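Local atomic coordinates of fat acid-binding protein (Eubacterium ventriosum, PDB entry 3NYI), a protein that probably binds long-chain fatty acids such as the stearic acid it carries. Residues 40-45 with 272-277; 225-230 with 234-239; 21-26 with 141-146. All blocks are in the same frame, centred on the assembly; numbering follows the deposited sequence.

Contact 1. Residues 40-45 with 272-277. With STE (stearic acid), chain C.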
loop_
_atom_site.group_PDB
_atom_site.type_symbol
_atom_site.label_atom_id
_atom_site.label_comp_id
_atom_site.label_asym_id
_atom_site.label_seq_id
_atom_site.Cartn_x
_atom_site.Cartn_y
_atom_site.Cartn_z
ATOM N N TYR A 40 -11.113 12.836 -9.469
ATOM C CA TYR A 40 -10.838 13.533 -8.216
ATOM C C TYR A 40 -9.568 12.992 -7.590
ATOM O O TYR A 40 -9.452 11.786 -7.391
ATOM C CB TYR A 40 -11.987 13.301 -7.229
ATOM C CG TYR A 40 -13.313 13.728 -7.786
ATOM C CD1 TYR A 40 -13.621 15.078 -7.914
ATOM C CD2 TYR A 40 -14.252 12.792 -8.207
ATOM C CE1 TYR A 40 -14.821 15.487 -8.435
ATOM C CE2 TYR A 40 -15.460 13.195 -8.735
ATOM C CZ TYR A 40 -15.738 14.545 -8.842
ATOM O OH TYR A 40 -16.929 14.972 -9.369
ATOM N N ARG A 41 -8.628 13.885 -7.270
ATOM C CA ARG A 41 -7.390 13.496 -6.620
ATOM C C ARG A 41 -7.619 12.958 -5.214
ATOM O O ARG A 41 -8.248 13.602 -4.370
ATOM C CB ARG A 41 -6.377 14.643 -6.630
ATOM C CG ARG A 41 -5.858 14.963 -8.024
ATOM C CD ARG A 41 -5.099 16.275 -8.035
ATOM N NE ARG A 41 -5.903 17.321 -7.421
ATOM C CZ ARG A 41 -5.450 18.521 -7.077
ATOM N NH1 ARG A 41 -4.176 18.842 -7.280
ATOM N NH2 ARG A 41 -6.278 19.400 -6.529
ATOM N N ASP A 42 -7.103 11.749 -5.006
ATOM C CA ASP A 42 -7.220 10.990 -3.763
ATOM C C ASP A 42 -6.867 11.843 -2.548
ATOM O O ASP A 42 -5.757 12.348 -2.429
ATOM C CB ASP A 42 -6.281 9.765 -3.888
ATOM C CG ASP A 42 -6.241 8.884 -2.645
ATOM O OD1 ASP A 42 -7.004 9.133 -1.681
ATOM O OD2 ASP A 42 -5.419 7.919 -2.656
ATOM N N GLY A 43 -7.816 12.007 -1.640
ATOM C CA GLY A 43 -7.532 12.720 -0.411
ATOM C C GLY A 43 -7.541 14.235 -0.552
ATOM O O GLY A 43 -7.687 14.943 0.441
ATOM N N VAL A 44 -7.376 14.735 -1.776
ATOM C CA VAL A 44 -7.323 16.180 -2.008
ATOM C C VAL A 44 -8.669 16.711 -2.497
ATOM O O VAL A 44 -9.233 17.623 -1.888
ATOM C CB VAL A 44 -6.209 16.576 -3.012
ATOM C CG1 VAL A 44 -6.271 18.072 -3.327
ATOM C CG2 VAL A 44 -4.830 16.187 -2.481
ATOM N N ASP A 45 -9.184 16.139 -3.584
ATOM C CA ASP A 45 -10.470 16.568 -4.149
ATOM C C ASP A 45 -11.637 15.744 -3.605
ATOM O O ASP A 45 -12.800 16.036 -3.877
ATOM C CB ASP A 45 -10.453 16.490 -5.684
ATOM C CG ASP A 45 -9.346 17.325 -6.299
ATOM O OD1 ASP A 45 -9.103 18.459 -5.820
ATOM O OD2 ASP A 45 -8.717 16.849 -7.264
ATOM N N ILE A 272 -7.409 1.528 4.793
ATOM C CA ILE A 272 -7.067 1.207 3.408
ATOM C C ILE A 272 -7.668 2.279 2.500
ATOM O O ILE A 272 -8.846 2.633 2.631
ATOM C CB ILE A 272 -7.556 -0.178 3.042
ATOM C CG1 ILE A 272 -6.820 -1.217 3.908
ATOM C CG2 ILE A 272 -7.328 -0.461 1.561
ATOM C CD1 ILE A 272 -7.451 -2.586 3.844
ATOM N N GLY A 273 -6.846 2.826 1.616
ATOM C CA GLY A 273 -7.263 3.987 0.848
ATOM C C GLY A 273 -8.024 3.695 -0.421
ATOM O O GLY A 273 -8.218 2.542 -0.810
ATOM N N ILE A 274 -8.447 4.782 -1.063
ATOM C CA ILE A 274 -9.157 4.763 -2.326
ATOM C C ILE A 274 -8.476 3.944 -3.412
ATOM O O ILE A 274 -9.132 3.170 -4.108
ATOM C CB ILE A 274 -9.327 6.215 -2.812
ATOM C CG1 ILE A 274 -10.307 6.947 -1.884
ATOM C CG2 ILE A 274 -9.779 6.251 -4.267
ATOM C CD1 ILE A 274 -10.509 8.446 -2.227
ATOM N N VAL A 275 -7.166 4.110 -3.573
ATOM C CA VAL A 275 -6.449 3.362 -4.622
ATOM C C VAL A 275 -6.729 1.841 -4.534
ATOM O O VAL A 275 -7.056 1.196 -5.531
ATOM C CB VAL A 275 -4.926 3.615 -4.577
ATOM C CG1 VAL A 275 -4.201 2.705 -5.581
ATOM C CG2 VAL A 275 -4.622 5.087 -4.840
ATOM N N SER A 276 -6.592 1.267 -3.347
ATOM C CA SER A 276 -6.868 -0.157 -3.192
ATOM C C SER A 276 -8.352 -0.476 -3.189
ATOM O O SER A 276 -8.790 -1.471 -3.784
ATOM C CB SER A 276 -6.239 -0.712 -1.901
ATOM O OG SER A 276 -4.833 -0.659 -1.967
ATOM N N ALA A 277 -9.134 0.357 -2.510
ATOM C CA ALA A 277 -10.550 0.054 -2.336
ATOM C C ALA A 277 -11.322 0.014 -3.654
ATOM O O ALA A 277 -12.268 -0.757 -3.793
ATOM C CB ALA A 277 -11.201 1.032 -1.350
HETATM C C1 STE C . -3.874 3.109 -11.324
HETATM O O1 STE C . -2.834 3.241 -11.893
HETATM O O2 STE C . -4.895 3.289 -11.921
HETATM C C2 STE C . -3.897 2.491 -9.907
HETATM C C3 STE C . -4.246 0.983 -9.976
HETATM C C4 STE C . -4.376 0.403 -8.545
HETATM C C5 STE C . -4.476 -1.139 -8.575
HETATM C C6 STE C . -4.662 -1.682 -7.139
HETATM C C7 STE C . -4.869 -3.218 -7.144
HETATM C C8 STE C . -4.889 -3.713 -5.674
HETATM C C9 STE C . -5.117 -5.240 -5.601
HETATM C C10 STE C . -5.218 -5.658 -4.109
HETATM C C11 STE C . -3.809 -5.681 -3.513
HETATM C C12 STE C . -3.638 -4.908 -2.184
HETATM C C13 STE C . -4.924 -4.737 -1.360
HETATM C C14 STE C . -4.561 -5.098 0.106
HETATM C C15 STE C . -5.640 -4.591 1.090
HETATM C C16 STE C . -5.426 -5.288 2.457
HETATM C C17 STE C . -4.415 -4.483 3.301
HETATM C C18 STE C . -4.312 -5.057 4.733
HETATM O O HOH W 1 -7.474 7.174 0.176
HETATM O O HOH W 2 -5.143 5.340 -1.514
#
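Two waters, rather than a direct bond, join the carboxylate of Asp42 to the start of helix 274-280, each oxygen reaching a different backbone amide. Water 1 donates to Asp42 OD1 at 2.7 Å and accepts from Ile274 N at 2.9 Å. Water 2 lies 2.8 Å from Asp42 OD2 and takes the proton of Val275 N at 3.1 Å. The contact thus links the end of strand 39-41, in one mixed sheet, to the helix that follows strand 270-271 of the other. Asp42 CG lies opposite the backbone N (chi1 178°), which sends the carboxylate toward the helix. Ile274 runs alongside it in the opposite sense, CD1 touching Asp42 OD1 at 3.6 Å, while Val275 stands across it, CG2 meeting Asp42 OD2 at 3.7 Å. Val275 uses both methyls: CG1 packs on C4 of the stearic acid at 3.8 Å. Further along the ligand, Ile272 CD1 lies 3.6 Å from C17 of the stearic acid. Asp42 OD2 also bonds Ser11 OG, and the N-cap residue Gly273 gives its N-H to Asp14 OD2. Behind Asp42, Arg41 NE bonds Asp45 OD2 and Arg41 NH2 bonds Asp45 OD1, closing the turn. Since first-turn amides lack acceptors within their helix, the waters accept from them and relay the contact to the carboxylate, and the positive end of the helix dipole is likely to stabilise the charge on Asp42.

Contact 2. Residues 225-230 with 234-239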
loop_
_atom_site.group_PDB
_atom_site.type_symbol
_atom_site.label_atom_id
_atom_site.label_comp_id
_atom_site.label_asym_id
_atom_site.label_seq_id
_atom_site.Cartn_x
_atom_site.Cartn_y
_atom_site.Cartn_z
ATOM N N LYS A 225 0.512 -16.487 10.196
ATOM C CA LYS A 225 1.210 -17.123 11.319
ATOM C C LYS A 225 2.274 -18.097 10.822
ATOM O O LYS A 225 3.397 -18.119 11.334
ATOM C CB LYS A 225 0.236 -17.821 12.248
ATOM C CG LYS A 225 0.943 -18.509 13.444
ATOM C CD LYS A 225 -0.050 -19.153 14.407
ATOM C CE LYS A 225 0.672 -20.066 15.420
ATOM N NZ LYS A 225 1.890 -19.409 15.981
ATOM N N LYS A 226 1.914 -18.877 9.807
ATOM C CA LYS A 226 2.841 -19.791 9.160
ATOM C C LYS A 226 4.067 -19.063 8.600
ATOM O O LYS A 226 5.198 -19.495 8.781
ATOM C CB LYS A 226 2.116 -20.561 8.051
ATOM C CG LYS A 226 3.014 -21.465 7.225
ATOM C CD LYS A 226 2.230 -22.144 6.097
ATOM C CE LYS A 226 3.108 -23.126 5.327
ATOM N NZ LYS A 226 3.619 -24.199 6.224
ATOM N N TYR A 227 3.846 -17.951 7.907
ATOM C CA TYR A 227 4.950 -17.189 7.365
ATOM C C TYR A 227 5.835 -16.593 8.468
ATOM O O TYR A 227 7.071 -16.647 8.394
ATOM C CB TYR A 227 4.405 -16.057 6.472
ATOM C CG TYR A 227 5.482 -15.157 5.936
ATOM C CD1 TYR A 227 6.277 -15.564 4.869
ATOM C CD2 TYR A 227 5.706 -13.895 6.488
ATOM C CE1 TYR A 227 7.278 -14.745 4.362
ATOM C CE2 TYR A 227 6.708 -13.049 5.973
ATOM C CZ TYR A 227 7.488 -13.488 4.914
ATOM O OH TYR A 227 8.477 -12.678 4.383
ATOM N N LEU A 228 5.212 -16.014 9.489
ATOM C CA LEU A 228 5.989 -15.416 10.570
ATOM C C LEU A 228 6.775 -16.472 11.343
ATOM O O LEU A 228 7.938 -16.261 11.683
ATOM C CB LEU A 228 5.107 -14.593 11.514
ATOM C CG LEU A 228 4.568 -13.311 10.861
ATOM C CD1 LEU A 228 3.526 -12.648 11.749
ATOM C CD2 LEU A 228 5.712 -12.341 10.552
ATOM N N ASP A 229 6.144 -17.608 11.610
ATOM C CA ASP A 229 6.823 -18.686 12.325
ATOM C C ASP A 229 8.020 -19.224 11.552
ATOM O O ASP A 229 9.070 -19.505 12.134
ATOM C CB ASP A 229 5.845 -19.801 12.667
ATOM C CG ASP A 229 4.843 -19.375 13.720
ATOM O OD1 ASP A 229 5.032 -18.268 14.285
ATOM O OD2 ASP A 229 3.874 -20.126 13.969
ATOM N N GLU A 230 7.869 -19.353 10.238
ATOM C CA GLU A 230 8.966 -19.805 9.392
ATOM C C GLU A 230 10.148 -18.850 9.440
ATOM O O GLU A 230 11.292 -19.290 9.444
ATOM C CB GLU A 230 8.517 -19.992 7.938
ATOM C CG GLU A 230 7.629 -21.204 7.713
ATOM C CD GLU A 230 7.026 -21.242 6.315
ATOM O OE1 GLU A 230 7.204 -20.263 5.547
ATOM O OE2 GLU A 230 6.366 -22.252 5.989
ATOM N N ASP A 234 9.889 -12.527 15.709
ATOM C CA ASP A 234 10.477 -11.437 16.487
ATOM C C ASP A 234 11.167 -10.426 15.584
ATOM O O ASP A 234 11.411 -9.290 15.988
ATOM C CB ASP A 234 11.515 -11.971 17.474
ATOM C CG ASP A 234 10.909 -12.830 18.569
ATOM O OD1 ASP A 234 9.727 -12.617 18.918
ATOM O OD2 ASP A 234 11.636 -13.709 19.085
ATOM N N ASN A 235 11.505 -10.845 14.369
ATOM C CA ASN A 235 12.259 -9.983 13.476
ATOM C C ASN A 235 11.396 -9.158 12.526
ATOM O O ASN A 235 11.933 -8.500 11.647
ATOM C CB ASN A 235 13.316 -10.781 12.713
ATOM C CG ASN A 235 14.434 -11.296 13.632
ATOM O OD1 ASN A 235 14.653 -10.776 14.739
ATOM N ND2 ASN A 235 15.145 -12.312 13.175
ATOM N N PHE A 236 10.082 -9.189 12.729
ATOM C CA PHE A 236 9.134 -8.468 11.848
ATOM C C PHE A 236 8.342 -7.367 12.550
ATOM O O PHE A 236 8.068 -7.451 13.748
ATOM C CB PHE A 236 8.134 -9.448 11.217
ATOM C CG PHE A 236 8.725 -10.289 10.134
ATOM C CD1 PHE A 236 8.511 -9.978 8.804
ATOM C CD2 PHE A 236 9.515 -11.395 10.451
ATOM C CE1 PHE A 236 9.080 -10.752 7.790
ATOM C CE2 PHE A 236 10.072 -12.181 9.445
ATOM C CZ PHE A 236 9.869 -11.855 8.124
ATOM N N ILE A 237 7.997 -6.336 11.783
ATOM C CA ILE A 237 7.004 -5.333 12.160
ATOM C C ILE A 237 5.651 -5.781 11.614
ATOM O O ILE A 237 5.574 -6.272 10.501
ATOM C CB ILE A 237 7.345 -3.976 11.498
ATOM C CG1 ILE A 237 8.678 -3.449 12.034
ATOM C CG2 ILE A 237 6.213 -2.962 11.712
ATOM C CD1 ILE A 237 8.683 -3.233 13.549
ATOM N N VAL A 238 4.581 -5.617 12.381
ATOM C CA VAL A 238 3.266 -6.050 11.923
ATOM C C VAL A 238 2.245 -4.909 12.065
ATOM O O VAL A 238 2.178 -4.259 13.113
ATOM C CB VAL A 238 2.791 -7.288 12.703
ATOM C CG1 VAL A 238 1.475 -7.789 12.165
ATOM C CG2 VAL A 238 3.844 -8.389 12.646
ATOM N N SER A 239 1.494 -4.633 10.998
ATOM C CA SER A 239 0.430 -3.616 11.048
ATOM C C SER A 239 -0.821 -4.118 10.350
ATOM O O SER A 239 -0.755 -5.051 9.542
ATOM C CB SER A 239 0.868 -2.295 10.412
ATOM O OG SER A 239 1.922 -1.692 11.147
#
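The turn from helix 213-231 into strand 236-242 folds the chain back on itself, with Tyr227 and Leu228 of the helix resting on Phe236 of the strand. The axes of the short segments 225-230 and 236-239 run nearly antiparallel, at 161° and 11.0 Å apart, a spacing that leaves room for one layer of side chains. Leu228 CD2 sits over one face of the Phe236 ring, 4.1 Å from its centroid, which meets the geometry of a CH-pi contact; the methyl is displaced toward the CG side, 3.7 Å from Phe236 CG. With CG of Tyr227 anti to the backbone N (chi1 176°), its ring is carried across to the same side of Phe236, in an offset edge-to-face pair: the edge of Tyr227 toward the face of Phe236, centroids 5.7 Å apart and planes at 72°. The closest atoms, Tyr227 CE2 and Phe236 CE1, are 3.8 Å apart. The other branch of the leucine, Leu228 CD1, reaches Val238 CG2 more loosely at 4.4 Å. Tyr227 OH is satisfied by the carbonyl of Ser161. Around this core, Leu228 also packs on Leu260 of helix 246-260, Tyr227 and Val238 lean on strand 285-291, and Ile237, directed away from helix 213-231, packs against helix 128-143.

Contact 3. Residues 21-26 with 141-146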
loop_
_atom_site.group_PDB
_atom_site.type_symbol
_atom_site.label_atom_id
_atom_site.label_comp_id
_atom_site.label_asym_id
_atom_site.label_seq_id
_atom_site.Cartn_x
_atom_site.Cartn_y
_atom_site.Cartn_z
ATOM N N GLU A 21 2.811 14.277 8.724
ATOM C CA GLU A 21 3.301 15.478 9.385
ATOM C C GLU A 21 4.514 15.171 10.259
ATOM O O GLU A 21 5.529 15.868 10.200
ATOM C CB GLU A 21 2.198 16.134 10.215
ATOM C CG GLU A 21 2.664 17.384 10.949
ATOM C CD GLU A 21 1.520 18.186 11.535
ATOM O OE1 GLU A 21 1.129 17.906 12.688
ATOM O OE2 GLU A 21 1.016 19.098 10.843
ATOM N N LYS A 22 4.411 14.118 11.056
ATOM C CA LYS A 22 5.482 13.750 11.972
ATOM C C LYS A 22 6.806 13.486 11.270
ATOM O O LYS A 22 7.851 13.947 11.728
ATOM C CB LYS A 22 5.091 12.523 12.777
ATOM C CG LYS A 22 6.138 12.093 13.781
ATOM C CD LYS A 22 5.591 10.986 14.642
ATOM C CE LYS A 22 6.600 10.524 15.674
ATOM N NZ LYS A 22 6.123 9.256 16.284
ATOM N N HIS A 23 6.761 12.763 10.152
ATOM C CA HIS A 23 7.984 12.326 9.483
ATOM C C HIS A 23 8.297 13.055 8.174
ATOM O O HIS A 23 9.184 12.640 7.429
ATOM C CB HIS A 23 7.930 10.823 9.228
ATOM C CG HIS A 23 7.805 10.004 10.476
ATOM N ND1 HIS A 23 8.842 9.845 11.363
ATOM C CD2 HIS A 23 6.766 9.291 10.969
ATOM C CE1 HIS A 23 8.451 9.066 12.361
ATOM N NE2 HIS A 23 7.197 8.715 12.142
ATOM N N ASP A 24 7.563 14.128 7.896
ATOM C CA ASP A 24 7.800 14.958 6.719
ATOM C C ASP A 24 7.752 14.169 5.397
ATOM O O ASP A 24 8.664 14.265 4.575
ATOM C CB ASP A 24 9.137 15.696 6.851
ATOM C CG ASP A 24 9.277 16.829 5.855
ATOM O OD1 ASP A 24 8.233 17.377 5.441
ATOM O OD2 ASP A 24 10.425 17.172 5.492
ATOM N N VAL A 25 6.691 13.390 5.208
ATOM C CA VAL A 25 6.493 12.640 3.966
ATOM C C VAL A 25 5.461 13.362 3.103
ATOM O O VAL A 25 4.406 13.765 3.589
ATOM C CB VAL A 25 6.039 11.191 4.243
ATOM C CG1 VAL A 25 5.659 10.469 2.937
ATOM C CG2 VAL A 25 7.132 10.428 5.009
ATOM N N THR A 26 5.783 13.530 1.829
ATOM C CA THR A 26 4.923 14.237 0.891
ATOM C C THR A 26 4.218 13.220 -0.002
ATOM O O THR A 26 4.843 12.272 -0.481
ATOM C CB THR A 26 5.755 15.189 0.034
ATOM O OG1 THR A 26 6.477 16.080 0.899
ATOM C CG2 THR A 26 4.864 15.994 -0.935
HETATM N N MSE A 141 15.547 4.174 9.164
HETATM C CA MSE A 141 16.979 4.100 8.862
HETATM C C MSE A 141 17.642 5.464 8.832
HETATM O O MSE A 141 18.712 5.658 9.427
HETATM C CB MSE A 141 17.240 3.310 7.566
HETATM C CG MSE A 141 16.915 1.813 7.707
HETATM SE SE MSE A 141 17.418 0.743 6.143
HETATM C CE MSE A 141 15.875 1.155 5.011
ATOM N N LEU A 142 17.000 6.411 8.150
ATOM C CA LEU A 142 17.513 7.767 8.067
ATOM C C LEU A 142 17.504 8.469 9.418
ATOM O O LEU A 142 18.450 9.164 9.753
ATOM C CB LEU A 142 16.729 8.582 7.032
ATOM C CG LEU A 142 16.800 8.000 5.619
ATOM C CD1 LEU A 142 16.204 8.974 4.610
ATOM C CD2 LEU A 142 18.234 7.652 5.244
ATOM N N GLU A 143 16.446 8.286 10.200
ATOM C CA GLU A 143 16.407 8.888 11.530
ATOM C C GLU A 143 17.431 8.254 12.475
ATOM O O GLU A 143 17.971 8.924 13.361
ATOM C CB GLU A 143 14.986 8.854 12.107
ATOM C CG GLU A 143 14.012 9.682 11.259
ATOM C CD GLU A 143 12.650 9.895 11.902
ATOM O OE1 GLU A 143 12.410 9.354 13.005
ATOM O OE2 GLU A 143 11.820 10.609 11.287
ATOM N N ASP A 144 17.720 6.973 12.271
ATOM C CA ASP A 144 18.726 6.293 13.088
ATOM C C ASP A 144 20.149 6.608 12.610
ATOM O O ASP A 144 21.126 6.096 13.153
ATOM C CB ASP A 144 18.483 4.776 13.128
ATOM C CG ASP A 144 17.154 4.412 13.778
ATOM O OD1 ASP A 144 16.571 5.286 14.455
ATOM O OD2 ASP A 144 16.690 3.255 13.613
ATOM N N GLY A 145 20.262 7.444 11.582
ATOM C CA GLY A 145 21.563 7.940 11.170
ATOM C C GLY A 145 22.294 7.152 10.098
ATOM O O GLY A 145 23.456 7.429 9.816
ATOM N N LEU A 146 21.633 6.170 9.495
ATOM C CA LEU A 146 22.208 5.501 8.330
ATOM C C LEU A 146 22.282 6.484 7.174
ATOM O O LEU A 146 21.418 7.347 7.041
ATOM C CB LEU A 146 21.352 4.302 7.907
ATOM C CG LEU A 146 21.657 2.958 8.566
ATOM C CD1 LEU A 146 21.356 3.006 10.052
ATOM C CD2 LEU A 146 20.863 1.852 7.889
#
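His23 and Glu143 make the whole contact through one hydrogen bond, from His23 ND1 to Glu143 OE2, at 3.1 Å and 164°. The compact side belongs to the histidine. Lys22 CG lies 3.9 Å above the plane of the His23 ring, over its centre, and the ring of Tyr19 meets it as well, while His23 NE2 is bonded to Glu267 OE1. The loose side belongs to the glutamate, an exposed arm from the last turn of helix 128-143: only 73 Å² is buried between the segments, and the nearest CA atoms, of His23 and Glu143, are 9.3 Å apart. Glu143 spans that interval because its chain is extended beyond CG (chi2 -170°). Its OE2 is met on the syn side and lies near the imidazole plane, while His23 ND1 stands 32° out of the carboxylate plane. Replacing His23 by an alanine would probably leave Glu143 without its mate and free to swing into solvent, and would remove one partner from Glu267. Both helices end here in Schellman motifs, at Asp24 and Gly145. With both ring nitrogens directed at carboxylates, the imidazole is likely to be doubly protonated and positively charged, and Lys22 NZ, salt-bridged to Glu267 OE1, adds a second cation to what reads as a small surface network of charge.

How the contacts relate
Helix 128-143 ties the three contacts together: Thr128 at its start touches Ile272 and Ser276 of contact 1, Leu133 and Gln137 meet Ile237 of contact 2, and its last turn carries contact 3. The centres are well separated, 29 Å between contacts 1 and 2 and 24 Å from contact 3 to either, and none touches another. Contact 1 alone abuts the stearic acid, which is also hydrogen-bonded to Ser97 and Thr65; in contact 2 the Val238 side chain stays about 10 Å from the ligand. Contact 1 touches both sheets: it shares the first with contact 3, through neighbouring strands 39-41 and 25-33, and the second with contact 2, through neighbouring strands 270-271 and 236-242.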